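PDB 3Q7R: transcriptional regulatory protein from Chlamydia trachomatis, which may act as a global positive regulator of transcription and binds a cis-acting element in its own promoter, so that it probably also activates its own transcription. Local coordinates for residues Tyr45-Ser50 / Ser74-Leu79; Lys13-Val18 / Ala51-Cys56. All coordinates share one frame; numbering follows the deposited sequence.

Overall arrangement
Both contacts reach the five-stranded parallel sheet of the receiver domain, in which strand 51-57 lies between strands 13-18 and 75-80. Contact 2 pairs strand 13-18 with residues 51-56; contact 1 sets the loop segment 45-50 against residues 74-79 on and just before strand 75-80. Their centres are about 5 Å apart, and their segments alternate along the chain: 13-18, 45-50, 51-56, 74-79. The loop of contact 1 runs straight into the central strand of contact 2, and Ser50 OG lies 2.8 Å from His14 ND1, a probable hydrogen bond. Contact 2 thus pairs two strands and contact 1 lays the loop on the start of the third, within the strand order 2-1-3-4-5 of CheY-like receivers.

Contact 1: Tyr45-Ser50 / Ser74-Leu79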
ATOM      1  N   TYR A  45     -11.473 -11.205 -11.899  1.00 13.02           N
ATOM      2  CA  TYR A  45     -11.591 -10.884 -10.463  1.00 12.69           C
ATOM      3  C   TYR A  45     -12.582 -11.838  -9.765  1.00 14.15           C
ATOM      4  O   TYR A  45     -13.698 -12.081 -10.253  1.00 15.62           O
ATOM      5  CB  TYR A  45     -12.061  -9.425 -10.254  1.00 14.13           C
ATOM      6  CG  TYR A  45     -12.279  -9.151  -8.803  1.00 12.81           C
ATOM      7  CD1 TYR A  45     -11.191  -8.951  -7.958  1.00 13.78           C
ATOM      8  CD2 TYR A  45     -13.550  -9.196  -8.235  1.00 12.52           C
ATOM      9  CE1 TYR A  45     -11.320  -8.775  -6.583  1.00 14.56           C
ATOM     10  CE2 TYR A  45     -13.692  -9.046  -6.883  1.00 14.71           C
ATOM     11  CZ  TYR A  45     -12.590  -8.809  -6.044  1.00 13.25           C
ATOM     12  OH  TYR A  45     -12.749  -8.670  -4.657  1.00 14.97           O
ATOM     13  N   LYS A  46     -12.139 -12.338  -8.632  1.00 11.08           N
ATOM     14  CA  LYS A  46     -13.014 -13.101  -7.717  1.00 10.86           C
ATOM     15  C   LYS A  46     -12.327 -13.160  -6.375  1.00 12.27           C
ATOM     16  O   LYS A  46     -11.201 -12.654  -6.188  1.00 13.27           O
ATOM     17  CB  LYS A  46     -13.248 -14.502  -8.271  1.00 14.63           C
ATOM     18  CG  LYS A  46     -11.931 -15.265  -8.327  1.00 13.71           C
ATOM     19  CD  LYS A  46     -11.998 -16.738  -8.898  1.00 24.08           C
ATOM     20  CE  LYS A  46     -12.929 -17.617  -8.255  1.00 33.76           C
ATOM     21  NZ  LYS A  46     -12.675 -19.040  -8.746  1.00 25.44           N
ATOM     22  N   GLN A  47     -13.032 -13.737  -5.404  1.00 12.47           N
ATOM     23  CA  GLN A  47     -12.377 -14.214  -4.199  1.00 13.49           C
ATOM     24  C   GLN A  47     -12.668 -15.716  -4.097  1.00 18.05           C
ATOM     25  O   GLN A  47     -13.446 -16.271  -4.893  1.00 16.80           O
ATOM     26  CB  GLN A  47     -12.847 -13.486  -2.925  1.00 14.76           C
ATOM     27  CG  GLN A  47     -12.810 -11.968  -3.140  1.00 15.35           C
ATOM     28  CD  GLN A  47     -13.039 -11.196  -1.896  1.00 17.40           C
ATOM     29  OE1 GLN A  47     -13.675 -11.693  -0.953  1.00 17.67           O
ATOM     30  NE2 GLN A  47     -12.638  -9.929  -1.906  1.00 17.01           N
ATOM     31  N   GLU A  48     -11.952 -16.368  -3.198  1.00 16.41           N
ATOM     32  CA  GLU A  48     -12.161 -17.789  -2.899  1.00 15.72           C
ATOM     33  C   GLU A  48     -12.300 -17.916  -1.395  1.00 15.00           C
ATOM     34  O   GLU A  48     -11.836 -17.045  -0.659  1.00 14.13           O
ATOM     35  CB  GLU A  48     -11.007 -18.650  -3.445  1.00 19.04           C
ATOM     36  CG  GLU A  48     -11.064 -18.752  -4.944  1.00 19.01           C
ATOM     37  CD  GLU A  48      -9.938 -19.506  -5.600  1.00 31.78           C
ATOM     38  OE1 GLU A  48      -8.982 -19.865  -4.907  1.00 31.05           O
ATOM     39  OE2 GLU A  48     -10.035 -19.738  -6.837  1.00 31.91           O
ATOM     40  N   LEU A  49     -12.973 -18.978  -0.935  1.00 17.97           N
ATOM     41  CA  LEU A  49     -13.210 -19.159   0.485  1.00 17.18           C
ATOM     42  C   LEU A  49     -11.941 -19.152   1.295  1.00 16.91           C
ATOM     43  O   LEU A  49     -11.947 -18.681   2.432  1.00 17.50           O
ATOM     44  CB  LEU A  49     -13.932 -20.487   0.763  1.00 19.58           C
ATOM     45  CG  LEU A  49     -15.353 -20.483   0.248  1.00 19.10           C
ATOM     46  CD1 LEU A  49     -15.922 -21.929   0.330  1.00 21.30           C
ATOM     47  CD2 LEU A  49     -16.212 -19.521   1.085  1.00 18.64           C
ATOM     48  N   SER A  50     -10.874 -19.721   0.727  1.00 16.24           N
ATOM     49  CA  SER A  50      -9.603 -19.789   1.415  1.00 16.05           C
ATOM     50  C   SER A  50      -8.754 -18.558   1.288  1.00 17.11           C
ATOM     51  O   SER A  50      -7.767 -18.453   1.979  1.00 20.06           O
ATOM     52  CB  SER A  50      -8.809 -20.987   0.923  1.00 17.06           C
ATOM     53  OG  SER A  50      -8.585 -20.873  -0.474  1.00 20.42           O
ATOM     54  N   SER A  74     -12.126 -11.224   1.811  0.56 14.43           N
ATOM     55  CA  SER A  74     -10.692 -11.163   1.528  0.56 14.46           C
ATOM     56  C   SER A  74     -10.199  -9.716   1.457  0.56 14.66           C
ATOM     57  O   SER A  74     -10.905  -8.851   0.950  0.56 17.15           O
ATOM     58  CB  SER A  74     -10.390 -11.800   0.159  0.56 14.01           C
ATOM     59  OG  SER A  74     -10.873 -13.130   0.024  0.56 14.95           O
ATOM     60  N   PHE A  75      -8.966  -9.455   1.910  1.00 17.00           N
ATOM     61  CA  PHE A  75      -8.315  -8.187   1.573  1.00 14.00           C
ATOM     62  C   PHE A  75      -7.976  -8.181   0.080  1.00 15.01           C
ATOM     63  O   PHE A  75      -7.834  -9.242  -0.537  1.00 14.28           O
ATOM     64  CB  PHE A  75      -7.009  -8.058   2.357  1.00 16.28           C
ATOM     65  CG  PHE A  75      -7.196  -8.059   3.841  1.00 20.84           C
ATOM     66  CD1 PHE A  75      -7.716  -6.924   4.430  1.00 20.97           C
ATOM     67  CD2 PHE A  75      -6.848  -9.148   4.617  1.00 25.65           C
ATOM     68  CE1 PHE A  75      -7.912  -6.882   5.817  1.00 23.75           C
ATOM     69  CE2 PHE A  75      -7.031  -9.106   5.994  1.00 31.10           C
ATOM     70  CZ  PHE A  75      -7.570  -7.958   6.577  1.00 28.77           C
ATOM     71  N   VAL A  76      -7.860  -6.979  -0.486  1.00 12.82           N
ATOM     72  CA  VAL A  76      -7.437  -6.836  -1.908  1.00 12.34           C
ATOM     73  C   VAL A  76      -6.323  -5.811  -2.068  1.00 15.20           C
ATOM     74  O   VAL A  76      -6.453  -4.680  -1.568  1.00 15.70           O
ATOM     75  CB  VAL A  76      -8.627  -6.435  -2.801  1.00 12.58           C
ATOM     76  CG1 VAL A  76      -8.125  -6.229  -4.246  1.00 14.78           C
ATOM     77  CG2 VAL A  76      -9.750  -7.538  -2.802  1.00 14.07           C
ATOM     78  N   LEU A  77      -5.211  -6.201  -2.709  1.00 11.64           N
ATOM     79  CA  LEU A  77      -4.138  -5.260  -3.029  1.00 12.34           C
ATOM     80  C   LEU A  77      -4.147  -5.126  -4.532  1.00 13.66           C
ATOM     81  O   LEU A  77      -4.194  -6.157  -5.233  1.00 13.68           O
ATOM     82  CB  LEU A  77      -2.784  -5.870  -2.583  1.00 13.05           C
ATOM     83  CG  LEU A  77      -1.495  -5.139  -3.025  1.00 12.71           C
ATOM     84  CD1 LEU A  77      -1.372  -3.806  -2.295  1.00 15.94           C
ATOM     85  CD2 LEU A  77      -0.284  -6.021  -2.684  1.00 14.85           C
ATOM     86  N   VAL A  78      -4.069  -3.897  -5.026  1.00 11.44           N
ATOM     87  CA  VAL A  78      -4.228  -3.652  -6.465  1.00  9.97           C
ATOM     88  C   VAL A  78      -2.884  -3.346  -7.136  1.00 12.71           C
ATOM     89  O   VAL A  78      -2.043  -2.659  -6.562  1.00 12.55           O
ATOM     90  CB  VAL A  78      -5.210  -2.491  -6.664  1.00  9.38           C
ATOM     91  CG1 VAL A  78      -5.214  -2.036  -8.115  1.00 14.55           C
ATOM     92  CG2 VAL A  78      -6.591  -2.888  -6.170  1.00 11.83           C
ATOM     93  N   LEU A  79      -2.662  -3.893  -8.334  1.00 11.59           N
ATOM     94  CA  LEU A  79      -1.434  -3.627  -9.082  1.00 11.04           C
ATOM     95  C   LEU A  79      -1.752  -2.703 -10.252  1.00 12.09           C
ATOM     96  O   LEU A  79      -2.578  -3.037 -11.108  1.00 13.56           O
ATOM     97  CB  LEU A  79      -0.826  -4.905  -9.639  1.00 11.27           C
ATOM     98  CG  LEU A  79      -0.624  -6.024  -8.627  1.00 14.69           C
ATOM     99  CD1 LEU A  79       0.143  -7.210  -9.355  1.00 14.32           C
ATOM    100  CD2 LEU A  79       0.153  -5.476  -7.397  1.00 14.37           C
TER
HETATM  101  O   HOH W   1     -13.890  -8.833   0.339  1.00 31.91           O
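This is a small, mostly polar contact between a loop and the beginning of a strand: Gln47, in the loop that leads from strand 37-42 to strand 51-57, lays its amide against Ser74, the residue just before strand 75-80. CB of Gln47 is directed toward Ser74 and the chain runs extended beyond CG, which carries its amide carbon CD to 3.4 Å from Ser74 CB. There Gln47 OE1 accepts the backbone N-H of Ser74 at 3.2 Å, with 157° at the hydrogen; the donor lies above the carbonyl plane, 43° out of it, and misses the lone pairs. The other end of the amide is held by a water that accepts from Gln47 NE2 at 2.8 Å and donates to Ser74 O at 3.0 Å, so one side chain serves Ser74 N directly and Ser74 O through the water. A weak, bent bond from Gln47 NE2 to Tyr45 OH, 3.0 Å long, adds a further restraint on the amide. In the conformer described, Ser74 OG hydrogen-bonds to Ala51 O on the neighbouring strand.

The apolar part is slight. Val76 CG2 meets the edge of the Tyr45 ring near its plane, 3.7 Å from Tyr45 OH, and also packs against Gln47 NE2 at 3.9 Å. Tyr45 and Val76 approach from opposite directions; Tyr45 also rests on Pro62 and Ile65, and Val76 on Phe96. A connecting loop thus packs at the start of a strand of the parallel beta sheet at the centre of the alpha/beta CheY-like receiver fold.

Contact 2: Lys13-Val18 / Ala51-Cys56; sequences KHVLLV and ADLVVC
Val15, Leu17, Leu53 and Val55 form the apolar centre on one face of this parallel strand pair. Val15 CG1 lies 4.0 Å from Val55 CG2, and Leu17 closes on the other branch of the same valine, its CD1 coming within 3.7 Å of Val55 CG1. Leu17 achieves this by setting CG anti to N (chi1 176°) and bending at chi2, which turns CD1 back over the neighbouring strand. Val15 also packs on Ile112 and Leu116 of helix 105-118, which covers the Val15 end of this face. The opposite face carries Leu16, Val18, Val54 and Cys56: Val18 sends CG2 to Val54 CG1, and its other methyl, CG1, meets Cys56 SG at 3.9 Å.

Between the two faces runs the parallel ladder, the strand axes inclined at 17°. Leu16 gives its N-H to Leu53 O and takes that of Val55 on its own O, while Val18 N binds Val55 O at 2.8 Å in a nearly straight bond (172°).

Toward the start of the strands a side chain joins the backbone bonding, where the chain makes a corner at Asp52. His14 O receives Asp52 N in the carbonyl plane at 2.9 Å, and Leu53 N more weakly. In return Asp52 OD2 directs its anti lone pair to His14 N, also at 2.9 Å, so a carboxylate takes the place of a backbone carbonyl as acceptor. The Lys13 and Asp52 side chains cross at about a right angle, Lys13 CD 3.5 Å from Asp52 OD2, a contact of the aliphatic part and not a salt bridge. The His14 ring stands near Ala51, hydrogen-bonded through ND1 to Ser50 and through NE2 to Thr40. The chemistry implies a pair held by buried apolar side chains on both faces and backbone bonds between them, with the Asp52 carboxylate satisfying His14 N where regular pairing ends.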
ATOM      1  N   LYS A  13      -1.113 -19.057   4.596  1.00 18.90           N
ATOM      2  CA  LYS A  13      -2.111 -18.109   4.126  1.00 17.28           C
ATOM      3  C   LYS A  13      -2.226 -18.301   2.612  1.00 24.22           C
ATOM      4  O   LYS A  13      -1.242 -18.578   1.948  1.00 24.49           O
ATOM      5  CB  LYS A  13      -1.646 -16.688   4.406  1.00 22.56           C
ATOM      6  CG  LYS A  13      -1.452 -16.372   5.888  1.00 29.89           C
ATOM      7  CD  LYS A  13      -2.748 -16.252   6.651  1.00 37.51           C
ATOM      8  CE  LYS A  13      -2.520 -15.666   8.080  1.00 44.47           C
ATOM      9  NZ  LYS A  13      -1.748 -14.372   8.107  1.00 45.80           N
ATOM     10  N   HIS A  14      -3.417 -18.126   2.077  1.00 19.47           N
ATOM     11  CA  HIS A  14      -3.650 -18.281   0.652  1.00 18.34           C
ATOM     12  C   HIS A  14      -3.751 -16.931  -0.010  1.00 15.54           C
ATOM     13  O   HIS A  14      -4.545 -16.064   0.396  1.00 16.18           O
ATOM     14  CB  HIS A  14      -4.991 -19.011   0.382  1.00 19.94           C
ATOM     15  CG  HIS A  14      -5.288 -19.149  -1.087  1.00 21.30           C
ATOM     16  ND1 HIS A  14      -6.572 -19.305  -1.597  1.00 30.92           N
ATOM     17  CD2 HIS A  14      -4.464 -19.153  -2.169  1.00 19.80           C
ATOM     18  CE1 HIS A  14      -6.513 -19.368  -2.912  1.00 30.94           C
ATOM     19  NE2 HIS A  14      -5.236 -19.288  -3.287  1.00 20.35           N
ATOM     20  N   VAL A  15      -2.940 -16.766  -1.037  1.00 14.14           N
ATOM     21  CA  VAL A  15      -2.943 -15.539  -1.845  1.00 15.94           C
ATOM     22  C   VAL A  15      -3.415 -15.876  -3.255  1.00 13.85           C
ATOM     23  O   VAL A  15      -2.866 -16.800  -3.871  1.00 17.73           O
ATOM     24  CB  VAL A  15      -1.523 -14.978  -1.943  1.00 16.84           C
ATOM     25  CG1 VAL A  15      -1.541 -13.702  -2.766  1.00 20.72           C
ATOM     26  CG2 VAL A  15      -0.953 -14.740  -0.501  1.00 19.32           C
ATOM     27  N   LEU A  16      -4.437 -15.173  -3.754  1.00 13.09           N
ATOM     28  CA  LEU A  16      -4.902 -15.391  -5.138  1.00 15.22           C
ATOM     29  C   LEU A  16      -4.459 -14.185  -5.958  1.00 13.62           C
ATOM     30  O   LEU A  16      -4.810 -13.074  -5.618  1.00 15.02           O
ATOM     31  CB  LEU A  16      -6.432 -15.498  -5.172  1.00 14.05           C
ATOM     32  CG  LEU A  16      -7.029 -15.431  -6.608  1.00 17.44           C
ATOM     33  CD1 LEU A  16      -6.626 -16.613  -7.472  1.00 19.39           C
ATOM     34  CD2 LEU A  16      -8.607 -15.286  -6.571  1.00 17.65           C
ATOM     35  N   LEU A  17      -3.643 -14.398  -7.000  1.00 12.37           N
ATOM     36  CA  LEU A  17      -3.234 -13.347  -7.920  1.00 13.67           C
ATOM     37  C   LEU A  17      -4.170 -13.385  -9.105  1.00 14.61           C
ATOM     38  O   LEU A  17      -4.275 -14.426  -9.768  1.00 16.78           O
ATOM     39  CB  LEU A  17      -1.803 -13.593  -8.396  1.00 12.34           C
ATOM     40  CG  LEU A  17      -1.276 -12.611  -9.438  1.00 12.78           C
ATOM     41  CD1 LEU A  17      -1.055 -11.198  -8.813  1.00 14.77           C
ATOM     42  CD2 LEU A  17       0.085 -13.132  -9.999  1.00 18.97           C
ATOM     43  N   VAL A  18      -4.832 -12.257  -9.370  1.00 10.59           N
ATOM     44  CA  VAL A  18      -5.694 -12.089 -10.518  1.00 10.78           C
ATOM     45  C   VAL A  18      -4.893 -11.264 -11.536  1.00 13.53           C
ATOM     46  O   VAL A  18      -4.792 -10.046 -11.414  1.00 12.60           O
ATOM     47  CB  VAL A  18      -6.973 -11.391 -10.132  1.00 11.41           C
ATOM     48  CG1 VAL A  18      -7.816 -11.122 -11.415  1.00 12.10           C
ATOM     49  CG2 VAL A  18      -7.779 -12.293  -9.121  1.00 15.03           C
ATOM     50  N   ALA A  51      -9.117 -17.625   0.398  1.00 17.02           N
ATOM     51  CA  ALA A  51      -8.198 -16.522   0.110  1.00 16.77           C
ATOM     52  C   ALA A  51      -8.151 -15.535   1.273  1.00 18.12           C
ATOM     53  O   ALA A  51      -9.164 -14.982   1.699  1.00 22.60           O
ATOM     54  CB  ALA A  51      -8.638 -15.810  -1.148  1.00 17.25           C
ATOM     55  N   ASP A  52      -6.957 -15.345   1.787  1.00 15.42           N
ATOM     56  CA  ASP A  52      -6.684 -14.270   2.751  1.00 18.30           C
ATOM     57  C   ASP A  52      -6.444 -12.951   2.027  1.00 21.97           C
ATOM     58  O   ASP A  52      -6.855 -11.873   2.511  1.00 21.44           O
ATOM     59  CB  ASP A  52      -5.464 -14.624   3.583  1.00 21.42           C
ATOM     60  CG  ASP A  52      -5.712 -15.884   4.413  1.00 23.46           C
ATOM     61  OD1 ASP A  52      -6.572 -15.792   5.304  1.00 27.64           O
ATOM     62  OD2 ASP A  52      -5.103 -16.919   4.133  1.00 23.42           O
ATOM     63  N   LEU A  53      -5.774 -13.014   0.880  1.00 14.73           N
ATOM     64  CA  LEU A  53      -5.457 -11.773   0.152  1.00 16.21           C
ATOM     65  C   LEU A  53      -5.681 -12.059  -1.329  1.00 13.62           C
ATOM     66  O   LEU A  53      -5.255 -13.093  -1.828  1.00 15.69           O
ATOM     67  CB  LEU A  53      -4.013 -11.381   0.369  1.00 15.51           C
ATOM     68  CG  LEU A  53      -3.490 -10.242  -0.503  1.00 15.46           C
ATOM     69  CD1 LEU A  53      -4.194  -8.940  -0.146  1.00 15.97           C
ATOM     70  CD2 LEU A  53      -1.950 -10.143  -0.279  1.00 17.03           C
ATOM     71  N   VAL A  54      -6.363 -11.164  -2.024  1.00 12.18           N
ATOM     72  CA  VAL A  54      -6.411 -11.212  -3.493  1.00 13.55           C
ATOM     73  C   VAL A  54      -5.589 -10.057  -4.027  1.00 13.07           C
ATOM     74  O   VAL A  54      -5.803  -8.921  -3.618  1.00 14.23           O
ATOM     75  CB  VAL A  54      -7.857 -11.064  -4.017  1.00 13.06           C
ATOM     76  CG1 VAL A  54      -7.857 -11.098  -5.561  1.00 14.52           C
ATOM     77  CG2 VAL A  54      -8.693 -12.234  -3.427  1.00 15.11           C
ATOM     78  N   VAL A  55      -4.627 -10.345  -4.908  1.00 12.50           N
ATOM     79  CA  VAL A  55      -3.765  -9.285  -5.493  1.00 12.46           C
ATOM     80  C   VAL A  55      -4.305  -9.151  -6.898  1.00 11.39           C
ATOM     81  O   VAL A  55      -4.286 -10.119  -7.643  1.00 12.83           O
ATOM     82  CB  VAL A  55      -2.308  -9.732  -5.516  1.00 11.48           C
ATOM     83  CG1 VAL A  55      -1.467  -8.649  -6.199  1.00 11.58           C
ATOM     84  CG2 VAL A  55      -1.793  -9.910  -4.085  1.00 16.67           C
ATOM     85  N   CYS A  56      -4.896  -7.987  -7.242  1.00 10.93           N
ATOM     86  CA  CYS A  56      -5.598  -7.906  -8.533  1.00 11.33           C
ATOM     87  C   CYS A  56      -5.037  -6.823  -9.430  1.00 11.72           C
ATOM     88  O   CYS A  56      -4.891  -5.697  -8.978  1.00 11.74           O
ATOM     89  CB  CYS A  56      -7.066  -7.546  -8.242  1.00 13.00           C
ATOM     90  SG  CYS A  56      -8.146  -7.657  -9.701  1.00 12.73           S
TER